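Local structure of putative fimbrium tip subunit Fim1F (Parabacteroides distasonis, 3R4R) at residues Phe61-Ser66 against Pro113-Thr118; Ser140-Ile145 against Thr228-Glu233; Thr118-Asp121 against Tyr127-Lys130. The protein is a putative component of the fimbrium tip, part of the cell-surface filaments that mediate adhesion and biofilm formation. All blocks are in the same frame, centred on the assembly; numbering follows the deposited sequence.

Contact 1: Phe61-Ser66 against Pro113-Thr118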
loop_
_atom_site.group_PDB
_atom_site.type_symbol
_atom_site.label_atom_id
_atom_site.label_comp_id
_atom_site.label_asym_id
_atom_site.label_seq_id
_atom_site.Cartn_x
_atom_site.Cartn_y
_atom_site.Cartn_z
ATOM N N PHE A 61 6.605 4.294 -20.393
ATOM C CA PHE A 61 6.449 4.676 -18.994
ATOM C C PHE A 61 6.166 6.178 -18.931
ATOM O O PHE A 61 6.665 6.931 -19.769
ATOM C CB PHE A 61 7.661 4.291 -18.105
ATOM C CG PHE A 61 8.766 5.314 -18.026
ATOM C CD1 PHE A 61 9.797 5.320 -18.958
ATOM C CD2 PHE A 61 8.755 6.296 -17.041
ATOM C CE1 PHE A 61 10.795 6.293 -18.909
ATOM C CE2 PHE A 61 9.739 7.281 -17.009
ATOM C CZ PHE A 61 10.761 7.267 -17.936
ATOM N N LYS A 62 5.460 6.630 -17.887
ATOM C CA LYS A 62 5.197 8.052 -17.685
ATOM C C LYS A 62 4.995 8.280 -16.216
ATOM O O LYS A 62 4.452 7.418 -15.510
ATOM C CB LYS A 62 3.988 8.524 -18.526
ATOM C CG LYS A 62 3.583 9.977 -18.357
ATOM C CD LYS A 62 2.648 10.428 -19.474
ATOM C CE LYS A 62 2.015 11.792 -19.262
ATOM N NZ LYS A 62 2.995 12.888 -19.054
ATOM N N ASN A 63 5.492 9.430 -15.746
ATOM C CA ASN A 63 5.365 9.883 -14.372
ATOM C C ASN A 63 4.398 11.028 -14.345
ATOM O O ASN A 63 4.640 12.049 -15.009
ATOM C CB ASN A 63 6.734 10.263 -13.789
ATOM C CG ASN A 63 7.664 9.077 -13.686
ATOM O OD1 ASN A 63 7.303 7.975 -13.230
ATOM N ND2 ASN A 63 8.899 9.291 -14.063
ATOM N N PHE A 64 3.252 10.811 -13.658
ATOM C CA PHE A 64 2.165 11.791 -13.457
ATOM C C PHE A 64 2.250 12.442 -12.111
ATOM O O PHE A 64 2.666 11.799 -11.151
ATOM C CB PHE A 64 0.783 11.140 -13.581
ATOM C CG PHE A 64 0.488 10.516 -14.917
ATOM C CD1 PHE A 64 0.847 9.194 -15.180
ATOM C CD2 PHE A 64 -0.227 11.214 -15.881
ATOM C CE1 PHE A 64 0.532 8.604 -16.400
ATOM C CE2 PHE A 64 -0.558 10.616 -17.091
ATOM C CZ PHE A 64 -0.179 9.314 -17.345
ATOM N N TYR A 65 1.822 13.709 -12.026
ATOM C CA TYR A 65 1.820 14.484 -10.788
ATOM C C TYR A 65 0.402 15.055 -10.565
ATOM O O TYR A 65 -0.480 14.816 -11.385
ATOM C CB TYR A 65 2.915 15.561 -10.829
ATOM C CG TYR A 65 4.291 14.924 -10.855
ATOM C CD1 TYR A 65 4.917 14.516 -9.679
ATOM C CD2 TYR A 65 4.927 14.637 -12.061
ATOM C CE1 TYR A 65 6.174 13.894 -9.701
ATOM C CE2 TYR A 65 6.182 14.019 -12.094
ATOM C CZ TYR A 65 6.797 13.640 -10.910
ATOM O OH TYR A 65 8.028 13.024 -10.924
ATOM N N SER A 66 0.166 15.722 -9.424
ATOM C CA SER A 66 -1.168 16.187 -8.989
ATOM C C SER A 66 -1.928 16.976 -10.086
ATOM O O SER A 66 -3.140 16.800 -10.178
ATOM C CB SER A 66 -1.085 17.052 -7.734
ATOM O OG SER A 66 -0.231 18.171 -7.892
ATOM N N PRO A 113 11.913 6.638 -8.978
ATOM C CA PRO A 113 13.038 5.696 -8.794
ATOM C C PRO A 113 12.965 4.441 -9.726
ATOM O O PRO A 113 13.865 3.610 -9.678
ATOM C CB PRO A 113 12.889 5.275 -7.316
ATOM C CG PRO A 113 11.508 5.523 -6.968
ATOM C CD PRO A 113 11.013 6.642 -7.808
ATOM N N PHE A 114 11.931 4.322 -10.594
ATOM C CA PHE A 114 11.697 3.153 -11.462
ATOM C C PHE A 114 12.027 3.422 -12.931
ATOM O O PHE A 114 11.886 2.516 -13.775
ATOM C CB PHE A 114 10.213 2.749 -11.355
ATOM C CG PHE A 114 9.638 2.894 -9.960
ATOM C CD1 PHE A 114 9.960 1.991 -8.960
ATOM C CD2 PHE A 114 8.765 3.926 -9.654
ATOM C CE1 PHE A 114 9.482 2.161 -7.663
ATOM C CE2 PHE A 114 8.277 4.089 -8.354
ATOM C CZ PHE A 114 8.643 3.199 -7.369
ATOM N N ASP A 115 12.463 4.660 -13.241
ATOM C CA ASP A 115 12.740 5.122 -14.599
ATOM C C ASP A 115 13.821 4.311 -15.335
ATOM O O ASP A 115 13.740 4.217 -16.564
ATOM C CB ASP A 115 13.190 6.585 -14.586
ATOM C CG ASP A 115 12.107 7.566 -14.232
ATOM O OD1 ASP A 115 10.978 7.129 -13.964
ATOM O OD2 ASP A 115 12.371 8.770 -14.278
ATOM N N ASN A 116 14.786 3.738 -14.628
ATOM C CA ASN A 116 15.862 2.972 -15.251
ATOM C C ASN A 116 15.544 1.465 -15.293
ATOM O O ASN A 116 16.406 0.689 -15.709
ATOM C CB ASN A 116 17.196 3.204 -14.506
ATOM C CG ASN A 116 17.124 2.933 -13.017
ATOM O OD1 ASN A 116 16.076 3.100 -12.353
ATOM N ND2 ASN A 116 18.271 2.591 -12.443
ATOM N N LEU A 117 14.336 1.045 -14.868
ATOM C CA LEU A 117 13.927 -0.375 -14.857
ATOM C C LEU A 117 13.368 -0.721 -16.249
ATOM O O LEU A 117 12.315 -0.239 -16.645
ATOM C CB LEU A 117 12.920 -0.650 -13.723
ATOM C CG LEU A 117 13.353 -0.245 -12.306
ATOM C CD1 LEU A 117 12.252 -0.533 -11.313
ATOM C CD2 LEU A 117 14.649 -0.955 -11.878
ATOM N N THR A 118 14.132 -1.494 -17.019
ATOM C CA THR A 118 13.845 -1.762 -18.428
ATOM C C THR A 118 13.027 -3.065 -18.644
ATOM O O THR A 118 12.538 -3.278 -19.760
ATOM C CB THR A 118 15.165 -1.849 -19.187
ATOM O OG1 THR A 118 15.972 -2.827 -18.547
ATOM C CG2 THR A 118 15.932 -0.532 -19.167
#
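A type I beta turn from Phe-114 to Leu-117, set in the long loop between strands 96-104 and 131-132, presents Asp-115 to Phe-61 and Asn-63 on strand 58-65. The turn is closed by Leu-117 N bonding to Phe-114 O at 3.1 Å. Asp-115 fills its second position and, with CG beside the backbone N and anti to the carbonyl carbon (chi1 -70°), reaches the strand with its carboxylate. There Asn-63 ND2 donates to Asp-115 OD1 over 3.0 Å in an almost straight bond, 176° at the hydrogen. The acceptor lies in the amide plane and uses its syn lone pair, on the side of OD2, and the two flat groups are nearly coplanar, 19° apart. Asparagine suits the place because its amide works from both ends: ND2 serves the loop, while OD1 is hydrogen-bonded to His-48 ND1, a pairing that should fix which way round the amide sits. Asp-115 OD1 is gripped a second time by Ser-112 OG, which also bonds to Phe-114 N and so holds the entry to the turn.

Phe-61 points to the loop from the same side of the strand as Asn-63. Its CE2 comes within 3.3 Å of Asp-115 OD1, and Asn-63 ND2 lies at the ring edge in the ring plane, so the phenyl group lies alongside the polar bond, an apolar neighbour with no donor to compete for OD1.

Strand 58-65 runs antiparallel to strand 46-52, with backbone bonds from Lys-62 to Val-49 and from Phe-64 to Cys-47. Arg-58, at the start of the strand, bonds to Asp-115 O, and the Phe-114 ring meets His-48 of strand 46-52, so the turn is held against both strands.

Contact 2: Ser140-Ile145 against Thr228-Glu233. With EDO (1,2-ethanediol), chain F; SO4 (sulfate ion), chain C.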
loop_
_atom_site.group_PDB
_atom_site.type_symbol
_atom_site.label_atom_id
_atom_site.label_comp_id
_atom_site.label_asym_id
_atom_site.label_seq_id
_atom_site.Cartn_x
_atom_site.Cartn_y
_atom_site.Cartn_z
ATOM N N SER A 140 -1.785 11.014 3.224
ATOM C CA SER A 140 -2.033 11.493 1.865
ATOM C C SER A 140 -0.875 11.122 0.874
ATOM O O SER A 140 -0.996 11.384 -0.321
ATOM C CB SER A 140 -2.230 13.010 1.885
ATOM O OG SER A 140 -1.161 13.653 2.556
ATOM N N LEU A 141 0.203 10.474 1.350
ATOM C CA LEU A 141 1.302 10.066 0.478
ATOM C C LEU A 141 1.664 8.591 0.793
ATOM O O LEU A 141 2.820 8.249 0.984
ATOM C CB LEU A 141 2.510 11.013 0.615
ATOM C CG LEU A 141 3.590 10.944 -0.497
ATOM C CD1 LEU A 141 3.079 11.527 -1.827
ATOM C CD2 LEU A 141 4.841 11.694 -0.079
ATOM N N LEU A 142 0.651 7.728 0.858
ATOM C CA LEU A 142 0.802 6.281 1.064
ATOM C C LEU A 142 0.928 5.587 -0.294
ATOM O O LEU A 142 0.160 5.889 -1.208
ATOM C CB LEU A 142 -0.361 5.687 1.877
ATOM C CG LEU A 142 -0.476 6.111 3.353
ATOM C CD1 LEU A 142 -1.827 5.683 3.945
ATOM C CD2 LEU A 142 0.741 5.679 4.184
ATOM N N VAL A 143 1.891 4.674 -0.432
ATOM C CA VAL A 143 2.168 4.027 -1.700
ATOM C C VAL A 143 1.107 2.947 -1.958
ATOM O O VAL A 143 0.780 2.143 -1.069
ATOM C CB VAL A 143 3.622 3.444 -1.762
ATOM C CG1 VAL A 143 3.862 2.640 -3.036
ATOM C CG2 VAL A 143 4.665 4.556 -1.637
ATOM N N LYS A 144 0.588 2.951 -3.212
ATOM C CA LYS A 144 -0.379 1.988 -3.748
ATOM C C LYS A 144 0.185 1.380 -5.029
ATOM O O LYS A 144 0.937 2.048 -5.740
ATOM C CB LYS A 144 -1.762 2.617 -3.999
ATOM C CG LYS A 144 -2.435 3.276 -2.793
ATOM C CD LYS A 144 -2.577 4.776 -3.039
ATOM C CE LYS A 144 -3.325 5.523 -1.944
ATOM N NZ LYS A 144 -2.572 5.585 -0.657
ATOM N N ILE A 145 -0.114 0.104 -5.302
ATOM C CA ILE A 145 0.405 -0.557 -6.507
ATOM C C ILE A 145 -0.718 -1.430 -7.137
ATOM O O ILE A 145 -1.557 -1.963 -6.432
ATOM C CB ILE A 145 1.708 -1.404 -6.232
ATOM C CG1 ILE A 145 1.447 -2.572 -5.233
ATOM C CG2 ILE A 145 2.904 -0.530 -5.769
ATOM C CD1 ILE A 145 2.595 -3.563 -5.130
ATOM N N THR A 228 -2.921 6.000 15.375
ATOM C CA THR A 228 -3.041 5.329 14.079
ATOM C C THR A 228 -1.672 5.469 13.378
ATOM O O THR A 228 -1.165 6.575 13.197
ATOM C CB THR A 228 -4.229 5.858 13.225
ATOM O OG1 THR A 228 -5.479 5.557 13.875
ATOM C CG2 THR A 228 -4.233 5.266 11.784
ATOM N N PHE A 229 -1.072 4.344 13.009
ATOM C CA PHE A 229 0.243 4.345 12.374
ATOM C C PHE A 229 0.287 3.238 11.280
ATOM O O PHE A 229 -0.657 2.434 11.174
ATOM C CB PHE A 229 1.354 4.171 13.440
ATOM C CG PHE A 229 1.132 3.039 14.400
ATOM C CD1 PHE A 229 0.386 3.232 15.561
ATOM C CD2 PHE A 229 1.712 1.799 14.178
ATOM C CE1 PHE A 229 0.162 2.174 16.451
ATOM C CE2 PHE A 229 1.508 0.746 15.075
ATOM C CZ PHE A 229 0.709 0.935 16.194
ATOM N N TYR A 230 1.355 3.256 10.436
ATOM C CA TYR A 230 1.519 2.373 9.282
ATOM C C TYR A 230 2.864 1.669 9.248
ATOM O O TYR A 230 3.824 2.121 9.862
ATOM C CB TYR A 230 1.389 3.171 7.967
ATOM C CG TYR A 230 0.214 4.113 7.897
ATOM C CD1 TYR A 230 -1.062 3.649 7.581
ATOM C CD2 TYR A 230 0.366 5.469 8.177
ATOM C CE1 TYR A 230 -2.166 4.501 7.600
ATOM C CE2 TYR A 230 -0.736 6.329 8.211
ATOM C CZ TYR A 230 -1.998 5.841 7.910
ATOM O OH TYR A 230 -3.063 6.692 7.848
ATOM N N THR A 231 2.934 0.585 8.464
ATOM C CA THR A 231 4.128 -0.225 8.230
ATOM C C THR A 231 3.975 -1.039 6.937
ATOM O O THR A 231 2.856 -1.418 6.560
ATOM C CB THR A 231 4.421 -1.163 9.427
ATOM O OG1 THR A 231 5.575 -1.946 9.136
ATOM C CG2 THR A 231 3.260 -2.105 9.755
ATOM N N TYR A 232 5.115 -1.352 6.286
ATOM C CA TYR A 232 5.090 -2.278 5.188
ATOM C C TYR A 232 5.111 -3.679 5.794
ATOM O O TYR A 232 5.580 -3.816 6.928
ATOM C CB TYR A 232 6.245 -2.032 4.199
ATOM C CG TYR A 232 6.251 -0.718 3.452
ATOM C CD1 TYR A 232 5.158 -0.334 2.674
ATOM C CD2 TYR A 232 7.425 0.015 3.314
ATOM C CE1 TYR A 232 5.174 0.849 1.934
ATOM C CE2 TYR A 232 7.478 1.162 2.517
ATOM C CZ TYR A 232 6.343 1.584 1.842
ATOM O OH TYR A 232 6.371 2.726 1.086
ATOM N N GLU A 233 4.549 -4.703 5.105
ATOM C CA GLU A 233 4.596 -6.129 5.508
ATOM C C GLU A 233 5.960 -6.596 5.997
ATOM O O GLU A 233 6.989 -6.100 5.519
ATOM C CB GLU A 233 4.248 -7.050 4.326
ATOM C CG GLU A 233 2.831 -7.016 3.844
ATOM C CD GLU A 233 2.550 -8.007 2.741
ATOM O OE1 GLU A 233 3.440 -8.328 1.913
ATOM O OE2 GLU A 233 1.376 -8.420 2.678
HETATM C C1 EDO F . 4.914 5.301 11.285
HETATM O O1 EDO F . 5.860 6.012 10.468
HETATM C C2 EDO F . 3.662 6.147 11.499
HETATM O O2 EDO F . 2.695 5.950 10.465
HETATM S S SO4 C . -3.668 10.019 16.028
HETATM O O1 SO4 C . -2.675 10.297 14.977
HETATM O O2 SO4 C . -4.593 11.165 16.145
HETATM O O3 SO4 C . -4.441 8.808 15.649
HETATM O O4 SO4 C . -3.003 9.833 17.305
HETATM O O HOH W 1 3.862 4.219 1.738
#
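Leu-142 carries CG beside its backbone N (chi1 -67°) and Tyr-230 does the same (chi1 -47°), which brings the leucine fork over one face of the tyrosine ring. Leu-142 CD2 stands 4.1 Å from the centroid of the Tyr-230 ring and only 15° off its normal, a CH-pi contact, while CD1 reaches the far half of the ring at 3.9 Å from Tyr-230 CE1. A branched aliphatic tip suits this place, since its two methyls span the aromatic face. The ring's polar end is satisfied beyond the pair, where Tyr-230 OH is hydrogen-bonded to Glu-41 OE2. Were Tyr-230 replaced by an alanine, Leu-142 CD1 and CD2 would probably lose the ring face they rest on and Glu-41 OE2 the hydroxyl bonded to it.

One residue further along 140-145 and two along 228-233, Val-143 CG2 lies 3.7 Å from Tyr-232 OH. A water joins the same two residues: it accepts from Val-143 N at 3.0 Å and donates to Tyr-232 OH, also at 3.0 Å. That hydroxyl is bonded to Lys-134 O as well. Tyr-230 N donates to O2 of a 1,2-ethanediol, probably from the crystallisation liquor, 3.0 Å away, which also bonds to Pro-136 O.

The contact thus joins the lead-in to strand 144-152 with strand 228-232 of the transthyretin-like C-terminal domain through a methyl-on-ring contact and one bridging water, without any direct hydrogen bond between the segments. Tyrosine serves twice because its ring packs while its hydroxyl, inside the protein, finds a carboxylate, a carbonyl or a water.

Contact 3: Thr118-Asp121 against Tyr127-Lys130. With EDO (1,2-ethanediol), chain H.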
loop_
_atom_site.group_PDB
_atom_site.type_symbol
_atom_site.label_atom_id
_atom_site.label_comp_id
_atom_site.label_asym_id
_atom_site.label_seq_id
_atom_site.Cartn_x
_atom_site.Cartn_y
_atom_site.Cartn_z
ATOM N N THR A 118 14.132 -1.494 -17.019
ATOM C CA THR A 118 13.845 -1.762 -18.428
ATOM C C THR A 118 13.027 -3.065 -18.644
ATOM O O THR A 118 12.538 -3.278 -19.760
ATOM C CB THR A 118 15.165 -1.849 -19.187
ATOM O OG1 THR A 118 15.972 -2.827 -18.547
ATOM C CG2 THR A 118 15.932 -0.532 -19.167
ATOM N N THR A 119 12.872 -3.912 -17.606
ATOM C CA THR A 119 12.080 -5.152 -17.674
ATOM C C THR A 119 11.249 -5.319 -16.412
ATOM O O THR A 119 11.658 -4.849 -15.360
ATOM C CB THR A 119 12.960 -6.414 -17.891
ATOM O OG1 THR A 119 13.834 -6.631 -16.771
ATOM C CG2 THR A 119 13.723 -6.393 -19.212
ATOM N N TYR A 120 10.116 -6.038 -16.507
ATOM C CA TYR A 120 9.271 -6.341 -15.356
ATOM C C TYR A 120 9.969 -7.367 -14.432
ATOM O O TYR A 120 10.189 -7.069 -13.267
ATOM C CB TYR A 120 7.882 -6.849 -15.786
ATOM C CG TYR A 120 6.968 -7.122 -14.610
ATOM C CD1 TYR A 120 6.377 -6.078 -13.902
ATOM C CD2 TYR A 120 6.664 -8.420 -14.227
ATOM C CE1 TYR A 120 5.545 -6.326 -12.811
ATOM C CE2 TYR A 120 5.821 -8.678 -13.148
ATOM C CZ TYR A 120 5.254 -7.628 -12.451
ATOM O OH TYR A 120 4.411 -7.880 -11.394
ATOM N N ASP A 121 10.307 -8.551 -14.947
ATOM C CA ASP A 121 11.019 -9.583 -14.200
ATOM C C ASP A 121 12.335 -9.833 -14.900
ATOM O O ASP A 121 12.344 -10.160 -16.084
ATOM C CB ASP A 121 10.186 -10.874 -14.052
ATOM C CG ASP A 121 10.747 -11.888 -13.054
ATOM O OD1 ASP A 121 11.243 -11.464 -11.978
ATOM O OD2 ASP A 121 10.584 -13.102 -13.292
ATOM N N TYR A 127 11.635 -4.432 -12.034
ATOM C CA TYR A 127 10.620 -4.012 -11.084
ATOM C C TYR A 127 10.443 -5.042 -9.998
ATOM O O TYR A 127 10.164 -4.659 -8.869
ATOM C CB TYR A 127 9.277 -3.765 -11.781
ATOM C CG TYR A 127 9.215 -2.473 -12.560
ATOM C CD1 TYR A 127 9.638 -2.414 -13.885
ATOM C CD2 TYR A 127 8.660 -1.327 -12.001
ATOM C CE1 TYR A 127 9.523 -1.241 -14.628
ATOM C CE2 TYR A 127 8.518 -0.157 -12.743
ATOM C CZ TYR A 127 8.956 -0.118 -14.054
ATOM O OH TYR A 127 8.892 1.047 -14.773
ATOM N N THR A 128 10.599 -6.355 -10.325
ATOM C CA THR A 128 10.454 -7.428 -9.329
ATOM C C THR A 128 11.622 -7.397 -8.318
ATOM O O THR A 128 11.427 -7.778 -7.163
ATOM C CB THR A 128 10.344 -8.799 -9.984
ATOM O OG1 THR A 128 11.416 -8.946 -10.919
ATOM C CG2 THR A 128 8.996 -9.004 -10.679
ATOM N N ALA A 129 12.810 -6.939 -8.745
ATOM C CA ALA A 129 13.983 -6.837 -7.877
ATOM C C ALA A 129 13.977 -5.523 -7.063
ATOM O O ALA A 129 14.634 -5.456 -6.013
ATOM C CB ALA A 129 15.257 -6.923 -8.708
ATOM N N LYS A 130 13.230 -4.492 -7.536
ATOM C CA LYS A 130 13.176 -3.158 -6.930
ATOM C C LYS A 130 12.596 -3.188 -5.505
ATOM O O LYS A 130 11.563 -3.815 -5.230
ATOM C CB LYS A 130 12.343 -2.172 -7.791
ATOM C CG LYS A 130 12.333 -0.707 -7.302
ATOM C CD LYS A 130 13.729 -0.051 -7.307
ATOM C CE LYS A 130 13.736 1.347 -6.748
ATOM N NZ LYS A 130 15.093 1.928 -6.847
HETATM C C1 EDO H . 13.918 4.616 -3.771
HETATM O O1 EDO H . 14.861 3.536 -3.928
HETATM C C2 EDO H . 13.272 4.642 -2.387
HETATM O O2 EDO H . 14.221 4.910 -1.335
#
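The backbones of Thr-119 to Asp-121 and Tyr-127 to Thr-128 close to 5.0 Å between the CA atoms of Tyr-120 and Tyr-127, and there two bonds run from one segment to the other: Thr-128 N donates to Tyr-120 O at 3.1 Å, nearly along the C=O axis, and Tyr-127 N gives a weak bond to Thr-119 O at 3.4 Å. Both donors sit at the start of a short run, 127-129, with helical backbone angles, where amide hydrogens point back toward the preceding chain.

Thr-128 makes two of the side-chain contacts. Its OG1 lies between the backbone N and the carbonyl carbon (chi1 50°) and donates to Asp-121 OD1 at 2.7 Å, on the anti lone pair, away from the other carboxylate oxygen. The same rotation turns the methyl to Tyr-120, so that Thr-128 CG2 stands over one face of that ring, toward the rim, 4.0 Å from Tyr-120 CE2. Threonine suits the place by meeting an acid with one branch and an aromatic face with the other. Tyr-120 also packs by CD1 against Tyr-127 CB at 4.3 Å, and its ring meets Phe-52 edge-to-face.

The ring of Tyr-127 presents its edge to the loop: CD1 lies 3.5 Å from Thr-119 O, with the oxygen in the ring plane. Its hydroxyl is bonded to His-48 NE2 and Arg-58 NH1, which belong to strands 46-52 and 58-65.

Chemically, the loop is pinched at its neck by backbone carbonyls meeting amides. The carboxylate of Asp-121, probably charged, accepts from the threonine hydroxyl, and the two tyrosine side chains both pack on Leu-101 of strand 96-104. Asp-121 itself is exposed, so its bond to Thr-128 probably competes with water.

In the fold
Along the chain the contacts follow one another: contact 1 ends on the loop where contact 3 begins, the two sharing Thr-118, and contact 2 opens only after contact 3 has closed. Contacts 1 and 3 lie about 13 Å apart between centres, both about 18 Å from the chain's centre, and touch through Leu-117 against Tyr-127. Contact 3 closes the long loop between strands 96-104 and 131-132 on itself, and contact 1 sets it against strand 58-65. Contact 2 is central and buried, its centre about 20 Å from that of contact 1 and about 21 Å from that of contact 3; there strand 161-179 pairs with both strands 144-152 and 228-232 and so bridges them.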